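Local coordinates for protein NAD-dependent benzaldehyde dehydrogenase (Legionella pneumophila, PDB 3RHE) that is of uncertain function, named as an NAD-dependent benzaldehyde dehydrogenase but built as a member of the glyoxalase/bleomycin-resistance (vicinal oxygen chelate) superfamily, at residues R86-K91 / Y106-V111; L11-N16 / E115-I120; T30-S35 / A40-K45. One frame throughout, in Å; residues are numbered along the deposited sequence.

Interaction 1: residues R86-K91 / Y106-V111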
loop_
_atom_site.group_PDB
_atom_site.type_symbol
_atom_site.label_atom_id
_atom_site.label_comp_id
_atom_site.label_asym_id
_atom_site.label_seq_id
_atom_site.Cartn_x
_atom_site.Cartn_y
_atom_site.Cartn_z
ATOM N N ARG A 86 -15.447 1.721 9.585
ATOM C CA ARG A 86 -16.844 1.996 9.886
ATOM C C ARG A 86 -17.446 2.994 8.898
ATOM O O ARG A 86 -18.531 2.772 8.366
ATOM C CB ARG A 86 -16.978 2.518 11.316
ATOM C CG ARG A 86 -18.406 2.814 11.723
ATOM C CD ARG A 86 -18.524 2.949 13.228
ATOM N NE ARG A 86 -17.900 4.167 13.739
ATOM C CZ ARG A 86 -18.004 4.574 15.003
ATOM N NH1 ARG A 86 -18.715 3.858 15.870
ATOM N NH2 ARG A 86 -17.406 5.694 15.403
ATOM N N GLN A 87 -16.737 4.092 8.643
ATOM C CA GLN A 87 -17.226 5.091 7.692
ATOM C C GLN A 87 -17.446 4.477 6.305
ATOM O O GLN A 87 -18.468 4.726 5.663
ATOM C CB GLN A 87 -16.256 6.276 7.576
ATOM C CG GLN A 87 -16.195 7.187 8.787
ATOM C CD GLN A 87 -15.052 8.184 8.698
ATOM O OE1 GLN A 87 -14.610 8.739 9.708
ATOM N NE2 GLN A 87 -14.560 8.410 7.489
ATOM N N TRP A 88 -16.489 3.674 5.847
ATOM C CA TRP A 88 -16.578 3.084 4.510
ATOM C C TRP A 88 -17.720 2.064 4.403
ATOM O O TRP A 88 -18.396 1.979 3.372
ATOM C CB TRP A 88 -15.224 2.472 4.091
ATOM C CG TRP A 88 -14.174 3.501 3.659
ATOM C CD1 TRP A 88 -14.135 4.834 3.995
ATOM C CD2 TRP A 88 -13.009 3.262 2.850
ATOM N NE1 TRP A 88 -13.031 5.435 3.423
ATOM C CE2 TRP A 88 -12.320 4.493 2.727
ATOM C CE3 TRP A 88 -12.485 2.129 2.208
ATOM C CZ2 TRP A 88 -11.141 4.623 1.983
ATOM C CZ3 TRP A 88 -11.301 2.259 1.478
ATOM C CH2 TRP A 88 -10.646 3.497 1.374
ATOM N N SER A 89 -17.942 1.297 5.466
ATOM C CA SER A 89 -19.070 0.368 5.491
ATOM C C SER A 89 -20.381 1.145 5.403
ATOM O O SER A 89 -21.273 0.792 4.639
ATOM C CB SER A 89 -19.052 -0.485 6.757
ATOM O OG SER A 89 -17.880 -1.288 6.797
ATOM N N ASP A 90 -20.476 2.213 6.187
ATOM C CA ASP A 90 -21.649 3.083 6.170
ATOM C C ASP A 90 -21.886 3.682 4.785
ATOM O O ASP A 90 -23.029 3.882 4.371
ATOM C CB ASP A 90 -21.509 4.186 7.224
ATOM C CG ASP A 90 -21.739 3.670 8.638
ATOM O OD1 ASP A 90 -22.199 2.513 8.781
ATOM O OD2 ASP A 90 -21.456 4.414 9.605
ATOM N N LYS A 91 -20.796 3.936 4.066
ATOM C CA LYS A 91 -20.857 4.540 2.738
ATOM C C LYS A 91 -21.081 3.496 1.653
ATOM O O LYS A 91 -21.183 3.822 0.473
ATOM C CB LYS A 91 -19.562 5.312 2.443
ATOM C CG LYS A 91 -19.460 6.651 3.146
ATOM C CD LYS A 91 -18.024 7.168 3.142
ATOM C CE LYS A 91 -17.943 8.574 3.727
ATOM N NZ LYS A 91 -16.597 9.163 3.530
ATOM N N TYR A 106 -1.667 -2.991 10.698
ATOM C CA TYR A 106 -3.102 -3.245 10.744
ATOM C C TYR A 106 -3.806 -2.534 9.598
ATOM O O TYR A 106 -3.586 -1.343 9.375
ATOM C CB TYR A 106 -3.621 -2.752 12.086
ATOM C CG TYR A 106 -5.043 -3.085 12.429
ATOM C CD1 TYR A 106 -5.450 -4.403 12.631
ATOM C CD2 TYR A 106 -5.974 -2.069 12.633
ATOM C CE1 TYR A 106 -6.762 -4.704 12.998
ATOM C CE2 TYR A 106 -7.279 -2.356 12.993
ATOM C CZ TYR A 106 -7.671 -3.671 13.176
ATOM O OH TYR A 106 -8.976 -3.939 13.531
ATOM N N THR A 107 -4.659 -3.261 8.879
ATOM C CA THR A 107 -5.046 -2.822 7.541
ATOM C C THR A 107 -6.363 -3.421 7.059
ATOM O O THR A 107 -6.769 -4.487 7.507
ATOM C CB THR A 107 -3.916 -3.183 6.515
ATOM O OG1 THR A 107 -4.190 -2.592 5.243
ATOM C CG2 THR A 107 -3.811 -4.689 6.335
ATOM N N PHE A 108 -7.022 -2.722 6.140
ATOM C CA PHE A 108 -8.136 -3.292 5.398
ATOM C C PHE A 108 -8.125 -2.727 3.983
ATOM O O PHE A 108 -7.466 -1.719 3.719
ATOM C CB PHE A 108 -9.491 -3.083 6.112
ATOM C CG PHE A 108 -10.082 -1.707 5.939
ATOM C CD1 PHE A 108 -9.751 -0.676 6.812
ATOM C CD2 PHE A 108 -11.005 -1.457 4.934
ATOM C CE1 PHE A 108 -10.301 0.590 6.660
ATOM C CE2 PHE A 108 -11.567 -0.197 4.787
ATOM C CZ PHE A 108 -11.210 0.829 5.651
ATOM N N VAL A 109 -8.815 -3.381 3.058
ATOM C CA VAL A 109 -8.849 -2.861 1.681
ATOM C C VAL A 109 -10.223 -2.887 1.030
ATOM O O VAL A 109 -10.985 -3.848 1.172
ATOM C CB VAL A 109 -7.734 -3.455 0.746
ATOM C CG1 VAL A 109 -7.196 -4.748 1.261
ATOM C CG2 VAL A 109 -8.197 -3.565 -0.732
ATOM N N GLY A 110 -10.535 -1.791 0.351
ATOM C CA GLY A 110 -11.738 -1.696 -0.444
ATOM C C GLY A 110 -11.403 -1.613 -1.923
ATOM O O GLY A 110 -10.231 -1.639 -2.305
ATOM N N VAL A 111 -12.433 -1.535 -2.758
ATOM C CA VAL A 111 -12.226 -1.324 -4.187
ATOM C C VAL A 111 -13.214 -0.305 -4.708
ATOM O O VAL A 111 -14.317 -0.154 -4.171
ATOM C CB VAL A 111 -12.393 -2.614 -5.017
ATOM C CG1 VAL A 111 -11.256 -3.578 -4.739
ATOM C CG2 VAL A 111 -13.763 -3.256 -4.768
#
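W88 and F108 meet in the helix-on-sheet layer of this vicinal oxygen chelate fold, where the last turn of helix 78-90 lies against strand 105-111. The two aromatic rings form an offset edge-to-face pair: the six-membered ring of the indole receives the edge of the phenyl group, with centroids 5.4 Å apart and planes at 81°. The closest approach is W88 CE3 to F108 CE2, 3.6 Å. F108 CZ stands 3.8 Å above the plane of the W88 ring, nearer its rim than its middle. The F108 ring can reach across because CG sits between the backbone N and the carbonyl carbon (chi1 79°).

G110 takes part through its backbone. Its N lies at the indole edge, close to the ring plane and 4.3 Å from W88 CZ3, so a residue without a side chain suits a site where the benzo edge presses in. No hydrogen bond crosses the contact; the wide, flat indole and the phenyl ring bridge the helix-to-sheet gap, which at W88 CA to G110 CA measures 8.4 Å.

Beyond the pair, W88 also touches I93 and reaches L118 and I120 of strand 117-123, thus resting on two adjacent strands. F108 packs on I120 as well, while V81 and the ring of H85, set edge-to-face to it, extend its contact with helix 78-90.

Interaction 2: residues L11-N16 / E115-I120; sequences LFYVKN and EHRLRI
Y13 and R117 reach toward each other across the curved sheet of the vicinal oxygen chelate fold, from strands 8-14 and 117-123. These strands are not direct partners: each pairs with strand 69-74, antiparallel and parallel respectively, so their side chains must span the strand between them. At L11 and R119 the CA atoms are 9.3 Å apart, and long residues such as arginine and tyrosine suit that gap.

Hydrogen bonding carries the contact. R117 NH1 donates to Y13 OH over 2.9 Å, with an N-H...O angle of 147°. The hydroxyl oxygen lies at the edge of the guanidinium, tilted 20° out of its plane, and ring and guanidinium planes stand 71° apart. The R117 chain is extended from CG to NE, which carries its charged end out to the phenol. Y13 OH is also hydrogen-bonded to E70 OE2 on the intervening strand. Backbone carbonyls of P60 and K61 take hydrogen bonds from R117, and that of E59 from R119, which would fix the rotation of both guanidinium groups and tie the loop carrying E59, P60 and K61 to the sheet.

Charge pairing lies outside the two segments: R119 NE forms a salt bridge with the other carboxylate oxygen of E70, OE1, so this single acidic residue serves both flanking strands.

Apolar contact is slight, the aliphatic part of R119 turning its CD to L11 CD2 at 4.4 Å. Beside the hydrogen bond there is also a carbon-oxygen contact, R117 CD lying 3.3 Å from Y13 OH.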
loop_
_atom_site.group_PDB
_atom_site.type_symbol
_atom_site.label_atom_id
_atom_site.label_comp_id
_atom_site.label_asym_id
_atom_site.label_seq_id
_atom_site.Cartn_x
_atom_site.Cartn_y
_atom_site.Cartn_z
ATOM N N LEU A 11 1.128 2.116 -4.227
ATOM C CA LEU A 11 1.736 0.809 -4.064
ATOM C C LEU A 11 1.709 0.057 -5.386
ATOM O O LEU A 11 0.650 -0.203 -5.930
ATOM C CB LEU A 11 0.975 -0.005 -3.005
ATOM C CG LEU A 11 1.467 -0.256 -1.579
ATOM C CD1 LEU A 11 2.656 0.585 -1.163
ATOM C CD2 LEU A 11 0.291 -0.151 -0.583
ATOM N N PHE A 12 2.882 -0.289 -5.897
ATOM C CA PHE A 12 2.987 -1.107 -7.094
ATOM C C PHE A 12 3.311 -2.547 -6.692
ATOM O O PHE A 12 4.285 -2.793 -5.974
ATOM C CB PHE A 12 4.101 -0.564 -8.007
ATOM C CG PHE A 12 3.663 0.567 -8.912
ATOM C CD1 PHE A 12 2.391 1.120 -8.804
ATOM C CD2 PHE A 12 4.531 1.090 -9.850
ATOM C CE1 PHE A 12 1.991 2.176 -9.640
ATOM C CE2 PHE A 12 4.141 2.137 -10.687
ATOM C CZ PHE A 12 2.869 2.677 -10.578
ATOM N N TYR A 13 2.501 -3.493 -7.154
ATOM C CA TYR A 13 2.855 -4.899 -7.032
ATOM C C TYR A 13 3.989 -5.189 -8.024
ATOM O O TYR A 13 3.863 -4.879 -9.203
ATOM C CB TYR A 13 1.653 -5.796 -7.340
ATOM C CG TYR A 13 0.433 -5.571 -6.453
ATOM C CD1 TYR A 13 0.523 -4.862 -5.258
ATOM C CD2 TYR A 13 -0.811 -6.106 -6.805
ATOM C CE1 TYR A 13 -0.607 -4.664 -4.443
ATOM C CE2 TYR A 13 -1.941 -5.920 -5.998
ATOM C CZ TYR A 13 -1.831 -5.208 -4.818
ATOM O OH TYR A 13 -2.955 -5.038 -4.021
ATOM N N VAL A 14 5.091 -5.767 -7.542
ATOM C CA VAL A 14 6.221 -6.110 -8.406
ATOM C C VAL A 14 6.680 -7.574 -8.258
ATOM O O VAL A 14 6.632 -8.158 -7.161
ATOM C CB VAL A 14 7.438 -5.180 -8.171
ATOM C CG1 VAL A 14 7.071 -3.723 -8.429
ATOM C CG2 VAL A 14 8.025 -5.365 -6.760
ATOM N N LYS A 15 7.131 -8.165 -9.361
ATOM C CA LYS A 15 7.656 -9.539 -9.309
ATOM C C LYS A 15 8.934 -9.633 -8.467
ATOM O O LYS A 15 9.122 -10.578 -7.692
ATOM C CB LYS A 15 7.937 -10.073 -10.716
ATOM C CG LYS A 15 6.712 -10.541 -11.484
ATOM C CD LYS A 15 7.126 -11.296 -12.743
ATOM C CE LYS A 15 6.190 -12.467 -13.032
ATOM N NZ LYS A 15 6.571 -13.205 -14.284
ATOM N N ASN A 16 9.810 -8.647 -8.624
ATOM C CA ASN A 16 11.105 -8.649 -7.931
ATOM C C ASN A 16 11.472 -7.263 -7.426
ATOM O O ASN A 16 11.972 -6.443 -8.190
ATOM C CB ASN A 16 12.201 -9.171 -8.863
ATOM C CG ASN A 16 13.557 -9.320 -8.164
ATOM O OD1 ASN A 16 13.966 -8.468 -7.374
ATOM N ND2 ASN A 16 14.260 -10.401 -8.471
ATOM N N GLU A 115 -12.606 -1.618 -9.768
ATOM C CA GLU A 115 -11.733 -2.619 -9.162
ATOM C C GLU A 115 -10.334 -2.141 -8.804
ATOM O O GLU A 115 -9.430 -2.954 -8.617
ATOM C CB GLU A 115 -11.660 -3.881 -10.030
ATOM C CG GLU A 115 -12.997 -4.590 -10.114
ATOM C CD GLU A 115 -13.669 -4.699 -8.749
ATOM O OE1 GLU A 115 -13.214 -5.516 -7.929
ATOM O OE2 GLU A 115 -14.655 -3.969 -8.494
ATOM N N HIS A 116 -10.153 -0.831 -8.705
ATOM C CA HIS A 116 -8.905 -0.299 -8.168
ATOM C C HIS A 116 -8.913 -0.491 -6.652
ATOM O O HIS A 116 -9.876 -0.108 -5.977
ATOM C CB HIS A 116 -8.736 1.178 -8.529
ATOM C CG HIS A 116 -8.782 1.446 -10.006
ATOM N ND1 HIS A 116 -7.819 0.982 -10.878
ATOM C CD2 HIS A 116 -9.677 2.128 -10.763
ATOM C CE1 HIS A 116 -8.118 1.361 -12.109
ATOM N NE2 HIS A 116 -9.242 2.059 -12.067
ATOM N N ARG A 117 -7.854 -1.101 -6.125
ATOM C CA ARG A 117 -7.751 -1.334 -4.682
ATOM C C ARG A 117 -7.344 -0.081 -3.901
ATOM O O ARG A 117 -6.466 0.694 -4.311
ATOM C CB ARG A 117 -6.788 -2.483 -4.375
ATOM C CG ARG A 117 -7.266 -3.853 -4.838
ATOM C CD ARG A 117 -6.174 -4.899 -4.649
ATOM N NE ARG A 117 -6.648 -6.255 -4.904
ATOM C CZ ARG A 117 -5.999 -7.357 -4.534
ATOM N NH1 ARG A 117 -4.833 -7.268 -3.892
ATOM N NH2 ARG A 117 -6.517 -8.548 -4.807
ATOM N N LEU A 118 -7.994 0.088 -2.762
ATOM C CA LEU A 118 -7.814 1.243 -1.904
ATOM C C LEU A 118 -7.521 0.699 -0.510
ATOM O O LEU A 118 -8.369 0.053 0.092
ATOM C CB LEU A 118 -9.112 2.057 -1.872
ATOM C CG LEU A 118 -9.662 2.539 -3.225
ATOM C CD1 LEU A 118 -10.985 3.254 -3.030
ATOM C CD2 LEU A 118 -8.681 3.474 -3.886
ATOM N N ARG A 119 -6.328 0.959 0.006
ATOM C CA ARG A 119 -5.932 0.357 1.267
ATOM C C ARG A 119 -5.752 1.381 2.373
ATOM O O ARG A 119 -5.135 2.428 2.171
ATOM C CB ARG A 119 -4.647 -0.467 1.109
ATOM C CG ARG A 119 -4.086 -1.003 2.443
ATOM C CD ARG A 119 -2.724 -1.697 2.271
ATOM N NE ARG A 119 -2.783 -2.826 1.342
ATOM C CZ ARG A 119 -3.165 -4.053 1.667
ATOM N NH1 ARG A 119 -3.539 -4.331 2.910
ATOM N NH2 ARG A 119 -3.175 -5.007 0.745
ATOM N N ILE A 120 -6.292 1.065 3.545
ATOM C CA ILE A 120 -6.045 1.841 4.754
ATOM C C ILE A 120 -5.086 1.008 5.616
ATOM O O ILE A 120 -5.291 -0.194 5.783
ATOM C CB ILE A 120 -7.356 2.064 5.577
ATOM C CG1 ILE A 120 -8.460 2.752 4.752
ATOM C CG2 ILE A 120 -7.069 2.844 6.860
ATOM C CD1 ILE A 120 -8.131 4.136 4.290
#

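Interaction 3: residues T30-S35 / A40-K45; sequences TQPIES and AMFVMK
P32 lies flat over the ring of F42, and around this pairing the segments 30-35 and 40-45 fit together. The two side chains run side by side in the same direction. P32 CB sits 3.7 Å from the F42 ring centroid and only 14° off the ring normal, a CH-pi contact to which a rigid proline ring is well suited. T30 fills in at the rim: its carbonyl O lies in the ring plane, 3.4 Å from F42 CE2, while its methyl CG2 rests against F42 CD2. F42 is thus held over a face and at an edge, and it also meets Y24 and L28 of helix 17-28.

The side of the hairpin carrying M41 and V43 has a second fit. The tip of I33, CD1, drops between the end of selenomethionine M41 and a branch of V43, touching V43 CG2 at 3.5 Å and M41 CE at a tight 3.3 Å. With chi1 at 66°, CG1 of the isoleucine is wedged between the two backbone branches, and CD1 is carried over the neighbouring strand.

The backbone bonds run alongside these fits. M41 N donates a nearly straight bond to E34 O (2.9 Å, 166°), whereas I33 N to M41 O is weak and bent. Beyond them S35 faces A40 as a non-hydrogen-bonded pair, whose CA atoms come close, here 4.1 Å. Toward the other end, where the two segments part, a water accepts from V43 N and donates to Q31 O, bridging the gap. With I33 and E34 both opposite M41, this is a classic beta bulge in an antiparallel beta hairpin, at the outer edge of the sheet.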
loop_
_atom_site.group_PDB
_atom_site.type_symbol
_atom_site.label_atom_id
_atom_site.label_comp_id
_atom_site.label_asym_id
_atom_site.label_seq_id
_atom_site.Cartn_x
_atom_site.Cartn_y
_atom_site.Cartn_z
ATOM N N THR A 30 17.100 8.866 -7.778
ATOM C CA THR A 30 16.950 9.056 -6.346
ATOM C C THR A 30 17.139 7.727 -5.641
ATOM O O THR A 30 16.828 6.664 -6.187
ATOM C CB THR A 30 15.559 9.609 -5.989
ATOM O OG1 THR A 30 15.509 9.919 -4.590
ATOM C CG2 THR A 30 14.491 8.579 -6.282
ATOM N N GLN A 31 17.663 7.787 -4.427
ATOM C CA GLN A 31 17.809 6.597 -3.615
ATOM C C GLN A 31 16.483 6.326 -2.915
ATOM O O GLN A 31 15.811 7.256 -2.487
ATOM C CB GLN A 31 18.907 6.819 -2.572
ATOM C CG GLN A 31 19.736 5.587 -2.279
ATOM C CD GLN A 31 20.512 5.111 -3.490
ATOM O OE1 GLN A 31 20.727 3.914 -3.671
ATOM N NE2 GLN A 31 20.939 6.051 -4.331
ATOM N N PRO A 32 16.094 5.053 -2.789
ATOM C CA PRO A 32 14.897 4.815 -1.977
ATOM C C PRO A 32 15.203 5.146 -0.516
ATOM O O PRO A 32 16.339 4.945 -0.092
ATOM C CB PRO A 32 14.656 3.314 -2.147
ATOM C CG PRO A 32 15.970 2.748 -2.457
ATOM C CD PRO A 32 16.725 3.799 -3.235
ATOM N N ILE A 33 14.233 5.659 0.231
ATOM C CA ILE A 33 14.436 5.876 1.663
ATOM C C ILE A 33 14.468 4.546 2.430
ATOM O O ILE A 33 14.988 4.468 3.540
ATOM C CB ILE A 33 13.368 6.784 2.280
ATOM C CG1 ILE A 33 12.003 6.105 2.246
ATOM C CG2 ILE A 33 13.350 8.159 1.591
ATOM C CD1 ILE A 33 10.944 6.845 3.018
ATOM N N GLU A 34 13.913 3.498 1.830
ATOM C CA GLU A 34 13.939 2.183 2.450
ATOM C C GLU A 34 13.917 1.101 1.387
ATOM O O GLU A 34 13.263 1.256 0.348
ATOM C CB GLU A 34 12.748 2.027 3.412
ATOM C CG GLU A 34 12.673 0.682 4.101
ATOM C CD GLU A 34 12.036 -0.387 3.233
ATOM O OE1 GLU A 34 12.207 -1.593 3.532
ATOM O OE2 GLU A 34 11.348 -0.017 2.259
ATOM N N SER A 35 14.645 0.014 1.637
ATOM C CA SER A 35 14.626 -1.132 0.737
ATOM C C SER A 35 14.811 -2.450 1.499
ATOM O O SER A 35 15.401 -2.483 2.583
ATOM C CB SER A 35 15.668 -0.985 -0.374
ATOM O OG SER A 35 16.982 -1.033 0.148
ATOM N N ALA A 40 10.326 -1.814 -1.278
ATOM C CA ALA A 40 11.144 -0.608 -1.351
ATOM C C ALA A 40 10.234 0.611 -1.403
ATOM O O ALA A 40 9.114 0.540 -1.924
ATOM C CB ALA A 40 12.082 -0.646 -2.549
HETATM N N MSE A 41 10.691 1.716 -0.835
HETATM C CA MSE A 41 9.912 2.936 -0.876
HETATM C C MSE A 41 10.710 4.132 -1.373
HETATM O O MSE A 41 11.821 4.387 -0.894
HETATM C CB MSE A 41 9.330 3.267 0.491
HETATM C CG MSE A 41 8.677 4.640 0.476
HETATM SE SE MSE A 41 7.231 4.835 1.721
HETATM C CE MSE A 41 8.283 4.867 3.362
ATOM N N PHE A 42 10.121 4.868 -2.311
ATOM C CA PHE A 42 10.704 6.108 -2.827
ATOM C C PHE A 42 9.818 7.280 -2.440
ATOM O O PHE A 42 8.585 7.194 -2.468
ATOM C CB PHE A 42 10.867 6.074 -4.357
ATOM C CG PHE A 42 11.901 5.100 -4.846
ATOM C CD1 PHE A 42 11.582 3.765 -5.036
ATOM C CD2 PHE A 42 13.189 5.522 -5.126
ATOM C CE1 PHE A 42 12.526 2.868 -5.492
ATOM C CE2 PHE A 42 14.143 4.632 -5.584
ATOM C CZ PHE A 42 13.810 3.296 -5.765
ATOM N N VAL A 43 10.451 8.381 -2.069
ATOM C CA VAL A 43 9.726 9.585 -1.745
ATOM C C VAL A 43 10.188 10.713 -2.647
ATOM O O VAL A 43 11.375 11.038 -2.683
ATOM C CB VAL A 43 9.916 9.964 -0.273
ATOM C CG1 VAL A 43 9.289 11.312 0.003
ATOM C CG2 VAL A 43 9.324 8.887 0.617
HETATM N N MSE A 44 9.245 11.293 -3.386
HETATM C CA MSE A 44 9.551 12.390 -4.294
HETATM C C MSE A 44 9.839 13.675 -3.539
HETATM O O MSE A 44 9.197 13.978 -2.541
HETATM C CB MSE A 44 8.382 12.652 -5.239
HETATM C CG MSE A 44 7.850 11.425 -5.919
HETATM SE SE MSE A 44 9.261 10.462 -6.857
HETATM C CE MSE A 44 8.116 9.103 -7.665
ATOM N N LYS A 45 10.806 14.432 -4.034
ATOM C CA LYS A 45 11.032 15.785 -3.560
ATOM C C LYS A 45 9.678 16.490 -3.529
ATOM O O LYS A 45 9.379 17.254 -2.611
ATOM C CB LYS A 45 11.998 16.503 -4.505
ATOM C CG LYS A 45 12.543 17.812 -3.971
ATOM C CD LYS A 45 13.545 18.424 -4.940
ATOM C CE LYS A 45 14.051 19.763 -4.426
ATOM N NZ LYS A 45 12.924 20.689 -4.118
HETATM O O HOH W 1 13.289 8.378 -1.763
#

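Overall arrangement
Interactions 1 and 2 are neighbours, with centres about 16 Å apart, and are joined by two probable hydrogen bonds: the backbone bond G110 N to L118 O (2.9 Å) and that between the side-chain hydroxyl T107 OG1 and I120 O (2.7 Å). Interaction 3 stands apart, its centre about 17 Å from that of interaction 2 and about 28 Å from that of interaction 1, on the opposite side of the chain's centre from interaction 1. All three nevertheless reach the same mixed sheet. Interaction 2, linking distant parts of the chain, lies on the curled sheet whose concave side commonly forms the pocket in superfamily relatives; no ligand or metal site is established here.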